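Local coordinates for protein short chain dehydrogenase (Rhodopseudomonas palustris, PDB 3H7A) that belongs to the short-chain dehydrogenase/reductase family and is probably an NAD(P)-dependent oxidoreductase with a Rossmann fold, its substrate still unidentified, at residues A21-K26 with I88-A93; R108-M113 with A156-G161; G135-T140 with Q167-E172. All coordinates share one frame; numbering follows the deposited sequence. Where two conformers were deposited one is given.

Contact 1 (A21-K26 with I88-A93)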
ATOM      1  N   ALA B  21     -15.533  26.231   1.282  1.00 29.63           N
ATOM      2  CA  ALA B  21     -16.415  27.222   0.655  1.00 29.89           C
ATOM      3  C   ALA B  21     -16.777  26.841  -0.769  1.00 28.97           C
ATOM      4  O   ALA B  21     -17.932  26.985  -1.179  1.00 30.47           O
ATOM      5  CB  ALA B  21     -15.758  28.592   0.672  1.00 33.76           C
ATOM      6  N   GLU B  22     -15.789  26.353  -1.520  1.00 31.46           N
ATOM      7  CA  GLU B  22     -16.018  25.892  -2.889  1.00 30.11           C
ATOM      8  C   GLU B  22     -16.886  24.648  -2.948  1.00 25.95           C
ATOM      9  O   GLU B  22     -17.691  24.498  -3.864  1.00 28.33           O
ATOM     10  CB  GLU B  22     -14.704  25.634  -3.624  1.00 31.52           C
ATOM     11  CG  GLU B  22     -13.954  26.893  -4.019  1.00 37.69           C
ATOM     12  CD  GLU B  22     -14.759  27.822  -4.909  1.00 44.36           C
ATOM     13  OE1 GLU B  22     -15.474  27.343  -5.825  1.00 44.64           O
ATOM     14  OE2 GLU B  22     -14.659  29.041  -4.687  1.00 49.45           O
ATOM     15  N   ILE B  23     -16.726  23.759  -1.972  1.00 26.59           N
ATOM     16  CA  ILE B  23     -17.584  22.579  -1.885  1.00 23.54           C
ATOM     17  C   ILE B  23     -19.037  23.021  -1.683  1.00 27.35           C
ATOM     18  O   ILE B  23     -19.936  22.527  -2.363  1.00 28.79           O
ATOM     19  CB  ILE B  23     -17.144  21.619  -0.749  1.00 24.90           C
ATOM     20  CG1 ILE B  23     -15.782  20.988  -1.064  1.00 18.92           C
ATOM     21  CG2 ILE B  23     -18.169  20.541  -0.559  1.00 23.87           C
ATOM     22  CD1 ILE B  23     -15.136  20.295   0.137  1.00 21.35           C
ATOM     23  N   ALA B  24     -19.242  23.973  -0.772  1.00 28.20           N
ATOM     24  CA  ALA B  24     -20.569  24.509  -0.473  1.00 28.26           C
ATOM     25  C   ALA B  24     -21.163  25.166  -1.719  1.00 24.05           C
ATOM     26  O   ALA B  24     -22.296  24.858  -2.083  1.00 29.87           O
ATOM     27  CB  ALA B  24     -20.499  25.491   0.695  1.00 24.75           C
ATOM     28  N   LYS B  25     -20.376  26.016  -2.389  1.00 28.53           N
ATOM     29  CA  LYS B  25     -20.773  26.650  -3.662  1.00 28.21           C
ATOM     30  C   LYS B  25     -21.218  25.626  -4.702  1.00 29.20           C
ATOM     31  O   LYS B  25     -22.234  25.823  -5.352  1.00 34.33           O
ATOM     32  CB  LYS B  25     -19.639  27.513  -4.258  1.00 25.03           C
ATOM     33  CG  LYS B  25     -19.333  28.836  -3.538  1.00 32.22           C
ATOM     34  CD  LYS B  25     -18.288  29.665  -4.327  1.00 31.27           C
ATOM     35  CE  LYS B  25     -17.448  30.539  -3.399  1.00 48.84           C
ATOM     36  NZ  LYS B  25     -16.511  31.480  -4.104  1.00 49.33           N
ATOM     37  N   LYS B  26     -20.466  24.534  -4.842  1.00 32.93           N
ATOM     38  CA  LYS B  26     -20.763  23.495  -5.843  1.00 31.13           C
ATOM     39  C   LYS B  26     -22.060  22.742  -5.569  1.00 30.75           C
ATOM     40  O   LYS B  26     -22.892  22.596  -6.465  1.00 27.42           O
ATOM     41  CB  LYS B  26     -19.585  22.503  -5.989  1.00 28.11           C
ATOM     42  CG  LYS B  26     -19.788  21.365  -7.011  1.00 32.80           C
ATOM     43  CD  LYS B  26     -20.189  21.870  -8.407  1.00 36.60           C
ATOM     44  CE  LYS B  26     -19.682  20.946  -9.496  1.00 39.15           C
ATOM     45  NZ  LYS B  26     -20.567  20.935 -10.688  1.00 35.71           N
ATOM     46  N   ILE B  88     -19.964  16.064   3.866  1.00 22.17           N
ATOM     47  CA  ILE B  88     -18.567  16.195   3.500  1.00 21.84           C
ATOM     48  C   ILE B  88     -17.816  16.702   4.716  1.00 23.60           C
ATOM     49  O   ILE B  88     -18.076  17.808   5.209  1.00 19.57           O
ATOM     50  CB  ILE B  88     -18.386  17.104   2.282  1.00 26.59           C
ATOM     51  CG1 ILE B  88     -19.102  16.484   1.094  1.00 29.29           C
ATOM     52  CG2 ILE B  88     -16.914  17.256   1.940  1.00 27.19           C
ATOM     53  CD1 ILE B  88     -19.763  17.459   0.230  1.00 33.90           C
ATOM     54  N   PHE B  89     -16.926  15.856   5.237  1.00 21.90           N
ATOM     55  CA  PHE B  89     -16.122  16.189   6.400  1.00 19.92           C
ATOM     56  C   PHE B  89     -14.757  16.711   5.962  1.00 24.76           C
ATOM     57  O   PHE B  89     -13.923  15.963   5.455  1.00 26.71           O
ATOM     58  CB  PHE B  89     -15.955  14.984   7.323  1.00 18.99           C
ATOM     59  CG  PHE B  89     -15.181  15.298   8.560  1.00 15.46           C
ATOM     60  CD1 PHE B  89     -15.794  15.933   9.642  1.00 12.63           C
ATOM     61  CD2 PHE B  89     -13.808  15.010   8.632  1.00 25.10           C
ATOM     62  CE1 PHE B  89     -15.079  16.242  10.798  1.00 20.20           C
ATOM     63  CE2 PHE B  89     -13.079  15.332   9.765  1.00 23.05           C
ATOM     64  CZ  PHE B  89     -13.714  15.940  10.861  1.00 21.03           C
ATOM     65  N   ASN B  90     -14.539  17.997   6.185  1.00 28.11           N
ATOM     66  CA  ASN B  90     -13.374  18.690   5.663  1.00 27.89           C
ATOM     67  C   ASN B  90     -12.701  19.494   6.767  1.00 28.32           C
ATOM     68  O   ASN B  90     -12.687  20.713   6.750  1.00 30.07           O
ATOM     69  CB  ASN B  90     -13.810  19.596   4.510  1.00 25.71           C
ATOM     70  CG  ASN B  90     -12.652  20.314   3.858  1.00 32.53           C
ATOM     71  OD1 ASN B  90     -11.807  19.692   3.213  1.00 33.17           O
ATOM     72  ND2 ASN B  90     -12.609  21.640   4.016  1.00 30.02           N
ATOM     73  N   VAL B  91     -12.175  18.797   7.760  1.00 33.68           N
ATOM     74  CA  VAL B  91     -11.535  19.462   8.877  1.00 37.10           C
ATOM     75  C   VAL B  91     -10.057  19.079   8.885  1.00 43.00           C
ATOM     76  O   VAL B  91      -9.675  17.992   9.329  1.00 42.51           O
ATOM     77  CB  VAL B  91     -12.252  19.157  10.217  1.00 36.80           C
ATOM     78  CG1 VAL B  91     -11.540  19.793  11.364  1.00 39.55           C
ATOM     79  CG2 VAL B  91     -13.680  19.668  10.190  1.00 38.27           C
ATOM     80  N   GLY B  92      -9.240  19.986   8.346  1.00 49.27           N
ATOM     81  CA  GLY B  92      -7.787  19.835   8.306  1.00 53.22           C
ATOM     82  C   GLY B  92      -7.176  20.126   9.658  1.00 52.78           C
ATOM     83  O   GLY B  92      -7.893  20.154  10.664  1.00 59.98           O
ATOM     84  N   ALA B  93      -5.861  20.359   9.676  1.00 51.34           N
ATOM     85  CA  ALA B  93      -5.074  20.542  10.916  1.00 50.78           C
ATOM     86  C   ALA B  93      -3.569  20.402  10.691  1.00 45.46           C
ATOM     87  O   ALA B  93      -2.872  19.944  11.603  1.00 50.70           O
ATOM     88  CB  ALA B  93      -5.497  19.525  12.015  1.00 47.79           C
TER

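Contact 2 (R108-M113 with A156-G161)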
ATOM      1  N   ARG B 108      -3.673  15.348  21.454  1.00 22.08           N
ATOM      2  CA  ARG B 108      -5.102  15.166  21.780  0.50 22.04           C
ATOM      3  C   ARG B 108      -6.012  16.039  20.910  1.00 20.29           C
ATOM      4  O   ARG B 108      -7.020  15.554  20.379  1.00 25.23           O
ATOM      5  CB  ARG B 108      -5.369  15.492  23.252  0.50 21.23           C
ATOM      6  CG  ARG B 108      -6.095  14.404  24.043  0.50 30.13           C
ATOM      7  CD  ARG B 108      -7.622  14.430  23.959  0.50 29.51           C
ATOM      8  NE  ARG B 108      -8.183  13.240  24.612  0.50 30.08           N
ATOM      9  CZ  ARG B 108      -9.477  12.939  24.692  0.50 28.57           C
ATOM     10  NH1 ARG B 108      -9.857  11.820  25.302  0.50 22.28           N
ATOM     11  NH2 ARG B 108     -10.390  13.744  24.163  0.50 23.93           N
ATOM     12  N   LYS B 109      -5.661  17.327  20.790  1.00 20.45           N
ATOM     13  CA  LYS B 109      -6.436  18.334  20.025  1.00 24.55           C
ATOM     14  C   LYS B 109      -6.517  17.999  18.545  1.00 25.35           C
ATOM     15  O   LYS B 109      -7.585  18.142  17.934  1.00 19.62           O
ATOM     16  CB  LYS B 109      -5.842  19.747  20.179  1.00 17.93           C
ATOM     17  CG  LYS B 109      -6.672  20.919  19.576  1.00 38.40           C
ATOM     18  CD  LYS B 109      -5.914  22.288  19.579  1.00 46.09           C
ATOM     19  CE  LYS B 109      -5.417  22.749  18.177  1.00 55.42           C
ATOM     20  NZ  LYS B 109      -4.076  22.219  17.721  1.00 52.55           N
ATOM     21  N   VAL B 110      -5.390  17.579  17.964  1.00 22.80           N
ATOM     22  CA  VAL B 110      -5.369  17.190  16.548  1.00 18.50           C
ATOM     23  C   VAL B 110      -6.242  15.951  16.325  1.00 20.51           C
ATOM     24  O   VAL B 110      -7.023  15.905  15.375  1.00 20.60           O
ATOM     25  CB  VAL B 110      -3.924  17.020  16.026  1.00 20.74           C
ATOM     26  CG1 VAL B 110      -3.896  16.372  14.659  1.00 19.03           C
ATOM     27  CG2 VAL B 110      -3.274  18.385  15.963  1.00 19.81           C
ATOM     28  N   TRP B 111      -6.169  14.976  17.232  1.00 20.18           N
ATOM     29  CA  TRP B 111      -7.085  13.850  17.164  1.00 18.05           C
ATOM     30  C   TRP B 111      -8.575  14.243  17.301  1.00 26.16           C
ATOM     31  O   TRP B 111      -9.426  13.759  16.534  1.00 24.58           O
ATOM     32  CB  TRP B 111      -6.730  12.819  18.219  1.00 19.03           C
ATOM     33  CG  TRP B 111      -7.707  11.683  18.260  1.00 20.61           C
ATOM     34  CD1 TRP B 111      -7.748  10.606  17.419  1.00 20.23           C
ATOM     35  CD2 TRP B 111      -8.787  11.508  19.191  1.00 22.05           C
ATOM     36  NE1 TRP B 111      -8.793   9.776  17.761  1.00 23.26           N
ATOM     37  CE2 TRP B 111      -9.440  10.298  18.848  1.00 21.71           C
ATOM     38  CE3 TRP B 111      -9.262  12.254  20.284  1.00 25.79           C
ATOM     39  CZ2 TRP B 111     -10.536   9.807  19.564  1.00 24.89           C
ATOM     40  CZ3 TRP B 111     -10.354  11.768  20.999  1.00 22.10           C
ATOM     41  CH2 TRP B 111     -10.979  10.551  20.632  1.00 23.56           C
ATOM     42  N   GLU B 112      -8.888  15.114  18.264  1.00 25.76           N
ATOM     43  CA  GLU B 112     -10.274  15.557  18.483  1.00 21.76           C
ATOM     44  C   GLU B 112     -10.856  16.228  17.245  1.00 19.89           C
ATOM     45  O   GLU B 112     -11.998  15.974  16.878  1.00 23.91           O
ATOM     46  CB  GLU B 112     -10.386  16.515  19.671  1.00 16.26           C
ATOM     47  CG  GLU B 112     -10.069  15.894  21.034  1.00 25.04           C
ATOM     48  CD  GLU B 112     -10.155  16.900  22.185  1.00 33.54           C
ATOM     49  OE1 GLU B 112     -10.166  18.136  21.945  1.00 32.77           O
ATOM     50  OE2 GLU B 112     -10.214  16.441  23.340  1.00 37.73           O
ATOM     51  N   MET B 113     -10.034  17.053  16.604  1.00 20.62           N
ATOM     52  CA  MET B 113     -10.451  17.857  15.456  0.50 21.35           C
ATOM     53  C   MET B 113     -10.502  17.033  14.157  1.00 23.54           C
ATOM     54  O   MET B 113     -11.491  17.085  13.428  1.00 23.30           O
ATOM     55  CB  MET B 113      -9.504  19.067  15.322  0.50 25.52           C
ATOM     56  CG  MET B 113      -9.902  20.157  14.324  0.50 35.64           C
ATOM     57  SD  MET B 113     -10.915  21.549  14.921  0.50 44.89           S
ATOM     58  CE  MET B 113     -12.553  20.854  14.860  0.50 34.51           C
ATOM     59  N   ALA B 156      -0.432  12.937  11.235  1.00 14.95           N
ATOM     60  CA  ALA B 156      -0.563  11.678  10.535  1.00 18.44           C
ATOM     61  C   ALA B 156      -1.362  10.677  11.387  1.00 20.61           C
ATOM     62  O   ALA B 156      -2.156   9.909  10.844  1.00 15.30           O
ATOM     63  CB  ALA B 156       0.810  11.109  10.168  1.00 18.36           C
ATOM     64  N   SER B 157      -1.194  10.707  12.708  1.00 15.59           N
ATOM     65  CA  SER B 157      -1.943   9.755  13.561  1.00 13.86           C
ATOM     66  C   SER B 157      -3.438   9.951  13.414  1.00 18.01           C
ATOM     67  O   SER B 157      -4.198   8.989  13.237  1.00 18.19           O
ATOM     68  CB  SER B 157      -1.567   9.889  15.021  1.00 16.68           C
ATOM     69  OG  SER B 157      -2.220   8.877  15.762  1.00 15.71           O
ATOM     70  N   ALA B 158      -3.852  11.212  13.454  1.00 21.03           N
ATOM     71  CA  ALA B 158      -5.255  11.562  13.283  1.00 18.38           C
ATOM     72  C   ALA B 158      -5.747  11.313  11.854  1.00 20.19           C
ATOM     73  O   ALA B 158      -6.878  10.867  11.677  1.00 18.27           O
ATOM     74  CB  ALA B 158      -5.485  13.011  13.680  1.00 19.50           C
ATOM     75  N   LYS B 159      -4.931  11.613  10.836  1.00 19.43           N
ATOM     76  CA  LYS B 159      -5.339  11.350   9.434  1.00 19.22           C
ATOM     77  C   LYS B 159      -5.449   9.849   9.078  1.00 17.63           C
ATOM     78  O   LYS B 159      -6.412   9.437   8.422  1.00 21.11           O
ATOM     79  CB  LYS B 159      -4.471  12.106   8.409  1.00 19.99           C
ATOM     80  CG  LYS B 159      -4.450  13.622   8.581  1.00 17.97           C
ATOM     81  CD  LYS B 159      -5.830  14.295   8.466  1.00 17.72           C
ATOM     82  CE  LYS B 159      -6.466  14.088   7.133  1.00 17.56           C
ATOM     83  NZ  LYS B 159      -7.667  14.965   7.001  1.00 24.38           N
ATOM     84  N   PHE B 160      -4.489   9.052   9.544  1.00 16.04           N
ATOM     85  CA  PHE B 160      -4.535   7.590   9.428  1.00 15.89           C
ATOM     86  C   PHE B 160      -5.789   7.100  10.134  1.00 16.75           C
ATOM     87  O   PHE B 160      -6.536   6.285   9.595  1.00 22.94           O
ATOM     88  CB  PHE B 160      -3.334   6.962  10.121  1.00 15.90           C
ATOM     89  CG  PHE B 160      -2.135   6.740   9.238  1.00  8.65           C
ATOM     90  CD1 PHE B 160      -1.521   7.799   8.566  1.00 12.60           C
ATOM     91  CD2 PHE B 160      -1.536   5.484   9.190  1.00 12.36           C
ATOM     92  CE1 PHE B 160      -0.372   7.570   7.814  1.00 10.47           C
ATOM     93  CE2 PHE B 160      -0.416   5.261   8.441  1.00 17.32           C
ATOM     94  CZ  PHE B 160       0.186   6.315   7.772  1.00 16.67           C
ATOM     95  N   GLY B 161      -6.019   7.627  11.336  1.00 17.34           N
ATOM     96  CA  GLY B 161      -7.194   7.275  12.143  1.00 17.74           C
ATOM     97  C   GLY B 161      -8.487   7.555  11.400  1.00 11.56           C
ATOM     98  O   GLY B 161      -9.392   6.718  11.390  1.00 21.60           O
TER

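Contact 3 (G135-T140 with Q167-E172)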
ATOM      1  N   GLY B 135     -27.433   7.646   0.788  1.00 27.31           N
ATOM      2  CA  GLY B 135     -26.605   8.775   1.203  1.00 22.05           C
ATOM      3  C   GLY B 135     -25.161   8.630   0.765  1.00 27.12           C
ATOM      4  O   GLY B 135     -24.749   7.571   0.273  1.00 26.59           O
ATOM      5  N   LYS B 136     -24.404   9.718   0.909  1.00 25.86           N
ATOM      6  CA  LYS B 136     -22.975   9.720   0.591  0.50 25.32           C
ATOM      7  C   LYS B 136     -22.221  10.426   1.714  1.00 24.99           C
ATOM      8  O   LYS B 136     -22.627  11.488   2.173  1.00 23.63           O
ATOM      9  CB  LYS B 136     -22.690  10.349  -0.788  0.50 22.82           C
ATOM     10  CG  LYS B 136     -23.355   9.602  -1.984  0.50 24.17           C
ATOM     11  CD  LYS B 136     -22.606   9.734  -3.312  0.50 26.34           C
ATOM     12  CE  LYS B 136     -23.131   8.735  -4.374  0.50 22.95           C
ATOM     13  NZ  LYS B 136     -22.220   8.582  -5.572  0.50  8.15           N
ATOM     14  N   ILE B 137     -21.138   9.805   2.181  1.00 24.92           N
ATOM     15  CA  ILE B 137     -20.339  10.349   3.280  1.00 22.56           C
ATOM     16  C   ILE B 137     -18.892  10.414   2.861  1.00 24.88           C
ATOM     17  O   ILE B 137     -18.228   9.384   2.750  1.00 23.69           O
ATOM     18  CB  ILE B 137     -20.405   9.483   4.558  1.00 18.59           C
ATOM     19  CG1 ILE B 137     -21.856   9.190   4.947  1.00 22.26           C
ATOM     20  CG2 ILE B 137     -19.637  10.177   5.683  1.00 21.58           C
ATOM     21  CD1 ILE B 137     -22.027   8.204   6.076  1.00 23.39           C
ATOM     22  N   PHE B 138     -18.412  11.631   2.645  1.00 19.94           N
ATOM     23  CA  PHE B 138     -17.104  11.872   2.069  1.00 21.65           C
ATOM     24  C   PHE B 138     -16.195  12.481   3.116  1.00 22.98           C
ATOM     25  O   PHE B 138     -16.618  13.361   3.871  1.00 26.35           O
ATOM     26  CB  PHE B 138     -17.234  12.828   0.874  1.00 20.66           C
ATOM     27  CG  PHE B 138     -18.038  12.277  -0.275  1.00 23.11           C
ATOM     28  CD1 PHE B 138     -18.254  10.910  -0.418  1.00 16.09           C
ATOM     29  CD2 PHE B 138     -18.540  13.130  -1.251  1.00 23.58           C
ATOM     30  CE1 PHE B 138     -18.976  10.403  -1.478  1.00 29.08           C
ATOM     31  CE2 PHE B 138     -19.252  12.628  -2.329  1.00 26.75           C
ATOM     32  CZ  PHE B 138     -19.470  11.263  -2.440  1.00 20.69           C
ATOM     33  N   PHE B 139     -14.948  12.010   3.156  1.00 23.24           N
ATOM     34  CA  PHE B 139     -13.951  12.482   4.103  1.00 19.93           C
ATOM     35  C   PHE B 139     -12.759  13.044   3.347  1.00 20.61           C
ATOM     36  O   PHE B 139     -12.250  12.395   2.438  1.00 27.35           O
ATOM     37  CB  PHE B 139     -13.469  11.316   4.959  1.00 18.12           C
ATOM     38  CG  PHE B 139     -14.529  10.743   5.861  1.00 19.30           C
ATOM     39  CD1 PHE B 139     -14.812  11.347   7.085  1.00 23.76           C
ATOM     40  CD2 PHE B 139     -15.222   9.587   5.500  1.00 21.24           C
ATOM     41  CE1 PHE B 139     -15.782  10.819   7.954  1.00 20.93           C
ATOM     42  CE2 PHE B 139     -16.185   9.042   6.352  1.00 18.76           C
ATOM     43  CZ  PHE B 139     -16.464   9.675   7.592  1.00 18.69           C
ATOM     44  N   THR B 140     -12.309  14.244   3.714  1.00 20.61           N
ATOM     45  CA  THR B 140     -11.114  14.828   3.101  1.00 19.91           C
ATOM     46  C   THR B 140      -9.848  14.338   3.782  1.00 18.49           C
ATOM     47  O   THR B 140      -9.623  14.633   4.954  1.00 22.16           O
ATOM     48  CB  THR B 140     -11.121  16.364   3.145  1.00 25.39           C
ATOM     49  OG1 THR B 140     -12.312  16.861   2.519  1.00 27.11           O
ATOM     50  CG2 THR B 140      -9.927  16.915   2.403  1.00 23.80           C
ATOM     51  N   GLN B 167     -12.661   3.501   5.969  1.00 20.76           N
ATOM     52  CA  GLN B 167     -12.583   2.129   5.454  1.00 20.40           C
ATOM     53  C   GLN B 167     -13.603   1.223   6.115  1.00 23.35           C
ATOM     54  O   GLN B 167     -14.343   0.522   5.424  1.00 26.86           O
ATOM     55  CB  GLN B 167     -11.187   1.534   5.650  1.00 18.18           C
ATOM     56  CG  GLN B 167     -10.116   2.123   4.764  1.00 23.08           C
ATOM     57  CD  GLN B 167      -8.871   1.269   4.755  1.00 17.58           C
ATOM     58  OE1 GLN B 167      -8.813   0.235   5.435  1.00 27.97           O
ATOM     59  NE2 GLN B 167      -7.867   1.691   4.002  1.00 27.05           N
ATOM     60  N   SER B 168     -13.647   1.259   7.445  1.00 22.17           N
ATOM     61  CA  SER B 168     -14.577   0.448   8.227  1.00 23.41           C
ATOM     62  C   SER B 168     -16.039   0.796   7.974  1.00 26.83           C
ATOM     63  O   SER B 168     -16.915  -0.084   7.972  1.00 25.79           O
ATOM     64  CB  SER B 168     -14.276   0.614   9.707  1.00 27.66           C
ATOM     65  OG  SER B 168     -13.036   0.015  10.024  1.00 24.24           O
ATOM     66  N   MET B 169     -16.303   2.082   7.778  1.00 22.19           N
ATOM     67  CA  MET B 169     -17.667   2.509   7.509  1.00 24.88           C
ATOM     68  C   MET B 169     -18.036   2.022   6.122  1.00 20.84           C
ATOM     69  O   MET B 169     -19.143   1.540   5.910  1.00 24.76           O
ATOM     70  CB  MET B 169     -17.816   4.029   7.633  1.00 21.45           C
ATOM     71  CG  MET B 169     -17.872   4.558   9.097  1.00 21.42           C
ATOM     72  SD  MET B 169     -18.137   6.337   9.271  1.00 12.61           S
ATOM     73  CE  MET B 169     -19.618   6.528   8.282  1.00 20.25           C
ATOM     74  N   ALA B 170     -17.095   2.120   5.187  1.00 22.70           N
ATOM     75  CA  ALA B 170     -17.334   1.680   3.807  1.00 24.79           C
ATOM     76  C   ALA B 170     -17.629   0.180   3.709  1.00 23.50           C
ATOM     77  O   ALA B 170     -18.577  -0.220   3.049  1.00 20.44           O
ATOM     78  CB  ALA B 170     -16.176   2.081   2.891  1.00 20.80           C
ATOM     79  N   ARG B 171     -16.848  -0.644   4.397  1.00 23.31           N
ATOM     80  CA  ARG B 171     -17.060  -2.074   4.348  1.00 26.86           C
ATOM     81  C   ARG B 171     -18.470  -2.414   4.852  1.00 26.43           C
ATOM     82  O   ARG B 171     -19.130  -3.268   4.280  1.00 30.74           O
ATOM     83  CB  ARG B 171     -15.991  -2.838   5.148  1.00 30.82           C
ATOM     84  CG  ARG B 171     -14.531  -2.587   4.750  1.00 37.10           C
ATOM     85  CD  ARG B 171     -14.098  -3.185   3.414  1.00 48.94           C
ATOM     86  NE  ARG B 171     -14.404  -4.608   3.300  1.00 60.31           N
ATOM     87  CZ  ARG B 171     -14.321  -5.308   2.169  1.00 70.91           C
ATOM     88  NH1 ARG B 171     -14.637  -6.597   2.166  1.00 72.98           N
ATOM     89  NH2 ARG B 171     -13.926  -4.725   1.041  1.00 69.82           N
ATOM     90  N   GLU B 172     -18.930  -1.706   5.886  1.00 25.62           N
ATOM     91  CA  GLU B 172     -20.259  -1.930   6.477  1.00 27.41           C
ATOM     92  C   GLU B 172     -21.438  -1.338   5.681  1.00 26.07           C
ATOM     93  O   GLU B 172     -22.490  -1.970   5.564  1.00 27.87           O
ATOM     94  CB  GLU B 172     -20.305  -1.417   7.921  1.00 26.50           C
ATOM     95  CG  GLU B 172     -21.477  -1.975   8.739  1.00 30.38           C
ATOM     96  CD  GLU B 172     -21.695  -1.301  10.102  1.00 29.90           C
ATOM     97  OE1 GLU B 172     -20.729  -0.770  10.696  1.00 26.55           O
ATOM     98  OE2 GLU B 172     -22.854  -1.320  10.590  1.00 31.42           O
TER

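Contact 1 (A21-K26 with I88-A93)
In the Rossmann core, Ile23 of helix 18-29, the helix that follows strand 9-13 and its glycine-rich turn, meets Ile88 near the end of strand 84-89 and Asn90 just after it. The helix lies over the sheet, with 8.4 Å between CA of Ile23 and CA of Ile88, room enough for one layer of branched side chains. Ile23 CG2 comes within 3.6 Å of Ile88 CD1, and Ile23 CD1 lies 4.0 Å from Ile88 CG2, so each isoleucine offers both a branch methyl and a chain end while the two side chains slant across each other. In Ile23 the methyl CG2 stands anti to the backbone N and CG1 runs beside that N (chi1 -67°), a split that sends the two ends to different methyls of Ile88. Val12 and Tyr223 also pack on Ile23.

Asn90 touches more loosely, its CG 4.5 Å from Ile23 CD1. Its buried amide works elsewhere: OD1 is hydrogen-bonded to Thr140 OG1, while ND2 gives a hydrogen bond to Gly14 O in the turn before the helix and a weak one to Asp17. An asparagine suits this place because a single side chain can accept from one neighbour and donate to another. The polar side of the helix turns elsewhere: Lys25 NZ forms a salt bridge with Glu22 OE2 at 3.1 Å, approaching on the syn side but 33° out of the carboxylate plane, and has a second carboxylate partner in Glu50. Asn90 stands at the place of the family's NAG-type motif after strand 84-89, and its link to the glycine-rich turn is characteristic of the short-chain dehydrogenase Rossmann fold.

Contact 2 (R108-M113 with A156-G161)
The backbones of helices 104-132 and 153-173 come very close where CA of Trp111 and CA of Ala158 stand 4.9 Å apart. Through these two long helices classical short-chain dehydrogenases pair into dimers, and here too both lie against a second subunit. With the backbones this close, a small side chain such as alanine's suits the place. The CB of Ala158 points at the other helix and rests on backbone as much as on side chain: Val110 O is 3.7 Å away, Trp111 CA 3.9 Å and Val110 CG1 3.8 Å. Val110 reaches the alanine because CG1 lies anti to its backbone N (chi1 169°). Ala114 and Cys115 of helix 104-132 also touch the same methyl.

Trp111 contributes its CA to this packing, while its large flat indole runs on to the subunit boundary and stacks on Trp111 of the second subunit. In the given one of its two deposited conformers, Arg108 NH2 makes a salt bridge to Glu112 OE2 at 2.8 Å; that oxygen receives it on its anti lone pair and lies nearly in the guanidinium plane (13° out). Arg108 NH1 has a second partner in Glu112 OE2 of the second subunit, and Trp111 CZ3 sits 3.7 Å above one guanidinium face.

Lys159 holds the position of the lysine of the family's YxxxK motif, although the motif's tyrosine is not kept here; it points away from helix 104-132 and gives its NZ to Thr140 O. Ser157 OG is hydrogen-bonded to Gly161 O of the second subunit, and Gly161 O to that subunit's Ser157 OG.

Contact 3 (G135-T140 with Q167-E172)
Within the beta-alpha-beta unit formed by strand 135-142, helix 153-173 and strand 178-185, Met169 of the helix drops its side chain onto Ile137 and Phe139 of the strand. Residues two apart on a strand face the same way, so both apolar groups rise toward the helix, and a single methionine can serve them. The gap is wide, 9.3 Å between CA of Ile137 and CA of Met169, and the long, flexible methionine bridges it.

Two atoms do the touching. Met169 CE lies 3.7 Å from Ile137 CD1, while Met169 SD is 4.1 Å from Phe139 CZ. The division follows from the bend at the end of the methionine, where chi3 of 54° swings the methyl out of the line of the chain, leaving sulfur by the ring and CE by the isoleucine. Met169 crosses both side chains at about a right angle. Its sulfur sits 5.3 Å from the centroid of the Phe139 ring and 74° off the ring normal, an oblique Met-aromatic contact, the polarisable sulfur nearest to CZ.

Leu162 and Ala166 of the same helix also pack on Phe139, and Met129 of helix 104-132 on Ile137, so this layer is shared by two helices. The other side of helix 153-173 belongs to the assembly: Ser168 OG and Glu172 OE1 hydrogen-bond to Gly149 O and Ile99 N of the second subunit. Apolar residues of an amphipathic helix laid over an inner parallel strand are what a beta-alpha-beta crossover of the Rossmann fold produces.

Overall arrangement
Contact 1 closes along the chain before contacts 2 and 3, whose segments alternate; the three centres lie 16 to 18 Å apart. Contacts 1 and 3 are tied through neighbouring strands: Phe89 N is 2.9 Å from Phe138 O, and Phe89 O is 2.9 Å from Thr140 N, both probable hydrogen bonds. Contact 2 shares helix 153-173 with contact 3, and Phe89 CZ of contact 1 packs 3.6 Å from Met113 O of contact 2. Lys159 NZ, 2.9 Å from Thr140 O, links contacts 2 and 3. Asn90, Thr140 and Lys159 gather near the strand ends, the region that in relatives holds cofactor and substrate, while contacts 2 and 3 also border the second subunit.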